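Local coordinates for tRNA dimethylallyltransferase (Staphylococcus epidermidis ATCC 12228, PDB 3D3Q), which probably transfers a dimethylallyl group from dimethylallyl diphosphate onto the adenine at position 37 of tRNAs that read codons beginning with uridine, at residues I25-A28 and K29-G33; E57-G61 and I62-M66. All coordinates share one frame; numbering follows the deposited sequence.

Contact 1. Residues I25-A28 and K29-G33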
ATOM      1  N   ILE A  25      -8.826  12.135   2.043  1.00 33.62           N
ATOM      2  CA  ILE A  25      -9.469  13.422   1.938  1.00 33.95           C
ATOM      3  C   ILE A  25     -10.185  13.792   3.244  1.00 35.37           C
ATOM      4  O   ILE A  25     -10.093  14.937   3.709  1.00 35.34           O
ATOM      5  CB  ILE A  25     -10.442  13.429   0.736  1.00 32.96           C
ATOM      6  CG1 ILE A  25      -9.637  13.201  -0.547  1.00 30.36           C
ATOM      7  CG2 ILE A  25     -11.204  14.729   0.664  1.00 31.35           C
ATOM      8  CD1 ILE A  25     -10.432  13.304  -1.806  1.00 28.44           C
ATOM      9  N   GLU A  26     -10.876  12.832   3.855  1.00 36.42           N
ATOM     10  CA  GLU A  26     -11.586  13.088   5.116  1.00 38.00           C
ATOM     11  C   GLU A  26     -10.620  13.537   6.217  1.00 37.34           C
ATOM     12  O   GLU A  26     -10.946  14.418   7.012  1.00 37.59           O
ATOM     13  CB  GLU A  26     -12.355  11.833   5.565  1.00 39.45           C
ATOM     14  CG  GLU A  26     -13.558  11.502   4.667  1.00 44.45           C
ATOM     15  CD  GLU A  26     -14.639  12.594   4.660  1.00 47.76           C
ATOM     16  OE1 GLU A  26     -15.387  12.720   5.667  1.00 48.13           O
ATOM     17  OE2 GLU A  26     -14.733  13.340   3.646  1.00 48.16           O
ATOM     18  N   VAL A  27      -9.438  12.923   6.252  1.00 36.34           N
ATOM     19  CA  VAL A  27      -8.416  13.273   7.230  1.00 34.75           C
ATOM     20  C   VAL A  27      -7.866  14.648   6.870  1.00 35.06           C
ATOM     21  O   VAL A  27      -7.596  15.470   7.737  1.00 34.96           O
ATOM     22  CB  VAL A  27      -7.268  12.268   7.207  1.00 31.86           C
ATOM     23  CG1 VAL A  27      -6.160  12.726   8.114  1.00 29.36           C
ATOM     24  CG2 VAL A  27      -7.776  10.919   7.624  1.00 31.53           C
ATOM     25  N   ALA A  28      -7.717  14.887   5.574  1.00 35.66           N
ATOM     26  CA  ALA A  28      -7.206  16.145   5.083  1.00 36.34           C
ATOM     27  C   ALA A  28      -8.157  17.277   5.422  1.00 38.34           C
ATOM     28  O   ALA A  28      -7.731  18.408   5.670  1.00 39.44           O
ATOM     29  CB  ALA A  28      -7.002  16.072   3.591  1.00 36.23           C
ATOM     30  N   LYS A  29      -9.450  16.982   5.438  1.00 39.77           N
ATOM     31  CA  LYS A  29     -10.437  18.002   5.756  1.00 40.39           C
ATOM     32  C   LYS A  29     -10.587  18.240   7.249  1.00 40.52           C
ATOM     33  O   LYS A  29     -11.002  19.317   7.647  1.00 41.59           O
ATOM     34  CB  LYS A  29     -11.804  17.639   5.175  1.00 40.53           C
ATOM     35  CG  LYS A  29     -11.909  17.784   3.667  1.00 41.23           C
ATOM     36  CD  LYS A  29     -13.374  17.884   3.228  1.00 44.42           C
ATOM     37  CE  LYS A  29     -14.204  16.660   3.658  1.00 44.59           C
ATOM     38  NZ  LYS A  29     -15.653  16.769   3.290  1.00 43.59           N
ATOM     39  N   LYS A  30     -10.261  17.252   8.074  1.00 40.21           N
ATOM     40  CA  LYS A  30     -10.400  17.435   9.508  1.00 41.59           C
ATOM     41  C   LYS A  30      -9.125  18.008  10.128  1.00 43.51           C
ATOM     42  O   LYS A  30      -9.163  18.528  11.238  1.00 43.62           O
ATOM     43  CB  LYS A  30     -10.778  16.106  10.180  1.00 42.72           C
ATOM     44  CG  LYS A  30     -11.255  16.214  11.625  1.00 43.38           C
ATOM     45  CD  LYS A  30     -11.580  14.838  12.185  1.00 45.84           C
ATOM     46  CE  LYS A  30     -12.259  14.917  13.548  1.00 47.92           C
ATOM     47  NZ  LYS A  30     -12.730  13.568  14.001  1.00 50.92           N
ATOM     48  N   PHE A  31      -8.003  17.928   9.409  1.00 44.17           N
ATOM     49  CA  PHE A  31      -6.723  18.444   9.901  1.00 44.51           C
ATOM     50  C   PHE A  31      -6.045  19.292   8.850  1.00 45.33           C
ATOM     51  O   PHE A  31      -4.819  19.300   8.748  1.00 45.02           O
ATOM     52  CB  PHE A  31      -5.810  17.291  10.286  1.00 44.39           C
ATOM     53  CG  PHE A  31      -6.383  16.418  11.343  1.00 45.82           C
ATOM     54  CD1 PHE A  31      -6.263  16.761  12.684  1.00 47.34           C
ATOM     55  CD2 PHE A  31      -7.108  15.283  11.003  1.00 46.46           C
ATOM     56  CE1 PHE A  31      -6.863  15.981  13.678  1.00 48.67           C
ATOM     57  CE2 PHE A  31      -7.713  14.494  11.982  1.00 47.96           C
ATOM     58  CZ  PHE A  31      -7.593  14.841  13.325  1.00 48.48           C
ATOM     59  N   ASN A  32      -6.861  20.021   8.090  1.00 47.84           N
ATOM     60  CA  ASN A  32      -6.416  20.891   6.990  1.00 49.84           C
ATOM     61  C   ASN A  32      -5.028  20.516   6.483  1.00 49.50           C
ATOM     62  O   ASN A  32      -4.045  21.241   6.672  1.00 50.98           O
ATOM     63  CB  ASN A  32      -6.461  22.379   7.396  1.00 51.79           C
ATOM     64  CG  ASN A  32      -5.345  22.761   8.355  1.00 54.42           C
ATOM     65  OD1 ASN A  32      -5.080  22.046   9.328  1.00 56.40           O
ATOM     66  ND2 ASN A  32      -4.694  23.896   8.101  1.00 55.03           N
ATOM     67  N   GLY A  33      -4.963  19.353   5.847  1.00 47.07           N
ATOM     68  CA  GLY A  33      -3.712  18.883   5.297  1.00 44.42           C
ATOM     69  C   GLY A  33      -3.799  18.833   3.785  1.00 42.58           C
ATOM     70  O   GLY A  33      -4.781  19.279   3.194  1.00 41.73           O
TER

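Contact 2. Residues E57-G61 and I62-M66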
ATOM      1  N   GLU A  57     -12.869  16.972  -8.984  1.00 47.39           N
ATOM      2  CA  GLU A  57     -14.095  17.143  -8.220  1.00 47.62           C
ATOM      3  C   GLU A  57     -14.106  16.348  -6.952  1.00 47.71           C
ATOM      4  O   GLU A  57     -14.522  16.834  -5.914  1.00 48.16           O
ATOM      5  CB  GLU A  57     -15.303  16.723  -9.038  1.00 49.17           C
ATOM      6  CG  GLU A  57     -16.631  16.942  -8.326  1.00 50.98           C
ATOM      7  CD  GLU A  57     -17.799  16.294  -9.066  1.00 52.75           C
ATOM      8  OE1 GLU A  57     -18.970  16.566  -8.717  1.00 53.26           O
ATOM      9  OE2 GLU A  57     -17.537  15.498  -9.992  1.00 54.01           O
ATOM     10  N   GLU A  58     -13.667  15.107  -7.045  1.00 48.34           N
ATOM     11  CA  GLU A  58     -13.652  14.234  -5.895  1.00 50.36           C
ATOM     12  C   GLU A  58     -12.661  14.678  -4.831  1.00 51.67           C
ATOM     13  O   GLU A  58     -12.806  14.334  -3.659  1.00 51.05           O
ATOM     14  CB  GLU A  58     -13.356  12.809  -6.350  1.00 51.70           C
ATOM     15  CG  GLU A  58     -14.338  12.304  -7.407  1.00 54.05           C
ATOM     16  CD  GLU A  58     -14.041  10.882  -7.848  1.00 54.95           C
ATOM     17  OE1 GLU A  58     -12.891  10.622  -8.274  1.00 53.56           O
ATOM     18  OE2 GLU A  58     -14.960  10.032  -7.772  1.00 56.23           O
HETATM   19  N   MSE A  59     -11.659  15.451  -5.233  1.00 53.00           N
HETATM   20  CA  MSE A  59     -10.647  15.947  -4.296  1.00 54.52           C
HETATM   21  C   MSE A  59     -11.228  16.923  -3.282  1.00 54.25           C
HETATM   22  O   MSE A  59     -10.531  17.358  -2.367  1.00 54.07           O
HETATM   23  CB  MSE A  59      -9.523  16.650  -5.053  1.00 57.77           C
HETATM   24  CG  MSE A  59      -8.684  15.749  -5.929  1.00 62.25           C
HETATM   25 SE   MSE A  59      -7.241  16.734  -6.781  1.00 70.44          SE
HETATM   26  CE  MSE A  59      -7.284  15.906  -8.538  1.00 67.49           C
ATOM     27  N   GLU A  60     -12.502  17.269  -3.470  1.00 53.56           N
ATOM     28  CA  GLU A  60     -13.223  18.199  -2.596  1.00 52.64           C
ATOM     29  C   GLU A  60     -12.420  19.405  -2.123  1.00 50.43           C
ATOM     30  O   GLU A  60     -12.539  19.807  -0.972  1.00 51.35           O
ATOM     31  CB  GLU A  60     -13.777  17.454  -1.379  1.00 53.57           C
ATOM     32  CG  GLU A  60     -15.143  16.830  -1.603  1.00 56.49           C
ATOM     33  CD  GLU A  60     -15.443  15.723  -0.606  1.00 59.54           C
ATOM     34  OE1 GLU A  60     -15.077  15.873   0.586  1.00 60.10           O
ATOM     35  OE2 GLU A  60     -16.057  14.707  -1.013  1.00 60.23           O
ATOM     36  N   GLY A  61     -11.611  19.986  -3.000  1.00 48.05           N
ATOM     37  CA  GLY A  61     -10.850  21.148  -2.594  1.00 46.22           C
ATOM     38  C   GLY A  61      -9.462  20.828  -2.088  1.00 45.02           C
ATOM     39  O   GLY A  61      -8.530  21.604  -2.291  1.00 46.21           O
ATOM     40  N   ILE A  62      -9.302  19.695  -1.418  1.00 43.60           N
ATOM     41  CA  ILE A  62      -7.990  19.324  -0.914  1.00 41.23           C
ATOM     42  C   ILE A  62      -6.997  19.214  -2.067  1.00 40.65           C
ATOM     43  O   ILE A  62      -7.207  18.463  -3.014  1.00 41.62           O
ATOM     44  CB  ILE A  62      -8.032  17.972  -0.208  1.00 40.73           C
ATOM     45  CG1 ILE A  62      -9.051  18.002   0.938  1.00 38.20           C
ATOM     46  CG2 ILE A  62      -6.626  17.606   0.248  1.00 41.74           C
ATOM     47  CD1 ILE A  62      -8.731  18.990   2.025  1.00 36.15           C
ATOM     48  N   PRO A  63      -5.895  19.962  -2.002  1.00 40.13           N
ATOM     49  CA  PRO A  63      -4.883  19.917  -3.064  1.00 40.32           C
ATOM     50  C   PRO A  63      -4.082  18.610  -3.124  1.00 39.75           C
ATOM     51  O   PRO A  63      -3.574  18.147  -2.105  1.00 39.18           O
ATOM     52  CB  PRO A  63      -3.999  21.125  -2.742  1.00 40.21           C
ATOM     53  CG  PRO A  63      -4.101  21.229  -1.253  1.00 39.66           C
ATOM     54  CD  PRO A  63      -5.575  21.011  -1.019  1.00 40.22           C
ATOM     55  N   HIS A  64      -3.977  18.021  -4.317  1.00 39.80           N
ATOM     56  CA  HIS A  64      -3.229  16.776  -4.497  1.00 40.76           C
ATOM     57  C   HIS A  64      -1.961  16.964  -5.365  1.00 42.95           C
ATOM     58  O   HIS A  64      -1.955  17.729  -6.332  1.00 41.97           O
ATOM     59  CB  HIS A  64      -4.124  15.683  -5.114  1.00 37.92           C
ATOM     60  CG  HIS A  64      -5.225  15.204  -4.216  1.00 36.17           C
ATOM     61  ND1 HIS A  64      -5.769  13.942  -4.318  1.00 36.89           N
ATOM     62  CD2 HIS A  64      -5.906  15.820  -3.219  1.00 35.64           C
ATOM     63  CE1 HIS A  64      -6.733  13.799  -3.427  1.00 35.10           C
ATOM     64  NE2 HIS A  64      -6.835  14.925  -2.746  1.00 33.58           N
ATOM     65  N   TYR A  65      -0.885  16.264  -5.001  1.00 44.46           N
ATOM     66  CA  TYR A  65       0.371  16.344  -5.733  1.00 46.92           C
ATOM     67  C   TYR A  65       0.742  14.988  -6.295  1.00 48.79           C
ATOM     68  O   TYR A  65       0.185  13.967  -5.879  1.00 48.51           O
ATOM     69  CB  TYR A  65       1.502  16.832  -4.829  1.00 46.24           C
ATOM     70  CG  TYR A  65       1.186  18.127  -4.131  1.00 46.04           C
ATOM     71  CD1 TYR A  65       0.747  18.134  -2.813  1.00 45.12           C
ATOM     72  CD2 TYR A  65       1.303  19.353  -4.798  1.00 46.83           C
ATOM     73  CE1 TYR A  65       0.433  19.332  -2.169  1.00 45.27           C
ATOM     74  CE2 TYR A  65       0.988  20.558  -4.167  1.00 44.91           C
ATOM     75  CZ  TYR A  65       0.560  20.542  -2.855  1.00 44.46           C
ATOM     76  OH  TYR A  65       0.291  21.727  -2.220  1.00 42.99           O
HETATM   77  N   MSE A  66       1.684  14.984  -7.238  1.00 50.14           N
HETATM   78  CA  MSE A  66       2.132  13.748  -7.868  1.00 52.49           C
HETATM   79  C   MSE A  66       1.080  13.123  -8.793  1.00 51.53           C
HETATM   80  O   MSE A  66       1.084  11.910  -9.008  1.00 50.60           O
HETATM   81  CB  MSE A  66       2.509  12.735  -6.790  1.00 57.56           C
HETATM   82  CG  MSE A  66       3.682  13.158  -5.911  1.00 65.45           C
HETATM   83 SE   MSE A  66       5.394  13.181  -6.845  1.00 71.33          SE
HETATM   84  CE  MSE A  66       5.566  11.262  -7.132  1.00 69.78           C
TER

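Contact 1. Residues I25-A28 and K29-G33
Ile25-Ala28 and Lys29-Gly33 meet in a local contact, the last turn of helix 20-30 and the loop that carries the chain from it into strand 33-37. The helix begins within the predicted ATP-binding P-loop, and this is its other, C-terminal end. Lys29 N bonds to Ile25 O at 2.8 Å, in the i to i+4 pattern. The next two bonds, from Lys30 N to Glu26 O and from Phe31 N to Val27 O, are weak, and Phe31 is the first residue to leave helical backbone angles. Ala28 O then takes its bond from Gly33 N rather than from Asn32 N: the amide arrives in the carbonyl plane on a lone pair, 2.9 Å away, with an N-H...O angle of 157°. On the outer side Glu26 and Lys29 run side by side in the same direction. The bend of the Glu26 chain at chi2 (-63°) turns its carboxylate toward the end of Lys29, where OE2 lies 3.4 Å from Lys29 CE and forms a long salt bridge with Lys29 NZ at 3.6 Å; Glu60 is the stronger partner of that ammonium. Val27 and Phe31 carry the apolar side, CG1 of Val27 lying 4.0 Å from CD2 of Phe31. At the edge of the same ring, near its plane, Val27 O stands 3.3 Å from Phe31 CD2. Helix 300-314 packs here, with Leu304 on Val27 and also on Glu26, and with Thr308 and Ile311 on Phe31, while Ile62, just before strand 64-65, packs on Ile25, Ala28 and Lys29.

Contact 2. Residues E57-G61 and I62-M66
Met59, a selenomethionine, lies over one face of the His64 imidazole in a Met-aromatic contact where a pair of overlapping beta turns leads into strand 64-65, an outermost strand of the parallel sheet. A type I turn spans Glu57 to Glu60, and a type I' turn runs from Met59 to Ile62, closed by a weak bond from Ile62 N to Met59 O (2.8 Å). Gly61 has a positive phi of 93°, in a backbone shape where any CB would collide with the carbonyl oxygen of the residue before, so glycine suits the position. The Met59 chain leaves with CG anti to its own carbonyl carbon and stays extended through chi2 (-178°), which lays CG and SE over one face of the ring. His64 also has CG anti to its carbonyl carbon (chi1 -68°), which brings the imidazole against Met59 CG, and the two side chains cross at a slant. Val54 touches both of them. Ile62 CB lies 3.4 Å from Met59 O, and Pro63 sets its CD against Gly61 O. SE is displaced toward the root of the ring, 3.6 Å from His64 CG, whereas the methylene gives a CH-pi contact almost on the ring normal, with Met59 CG 3.6 Å from the His64 ring centroid.

Contact 1 comes first along the chain and contact 2 follows, yet their centres lie only 11 Å apart because the loop before strand 64-65 folds back over helix 20-30. Lys29 NZ of contact 1 reaches Glu60 OE1 of contact 2 in a salt bridge of 2.9 Å. This ammonium faces both carboxylates from one side, with Glu26 OE2 just 4.0 Å from Glu60 OE1, and its positive charge probably eases their proximity. Alongside, Ile25 CD1 packs 3.6 Å from Met59 CA. The side chains of Ile25 and His64 each lie about 5 Å from that of Thr21, a substrate-binding residue by similarity, so the Ile25 end of contact 1 and the His64 ring of contact 2 come near the probable substrate site.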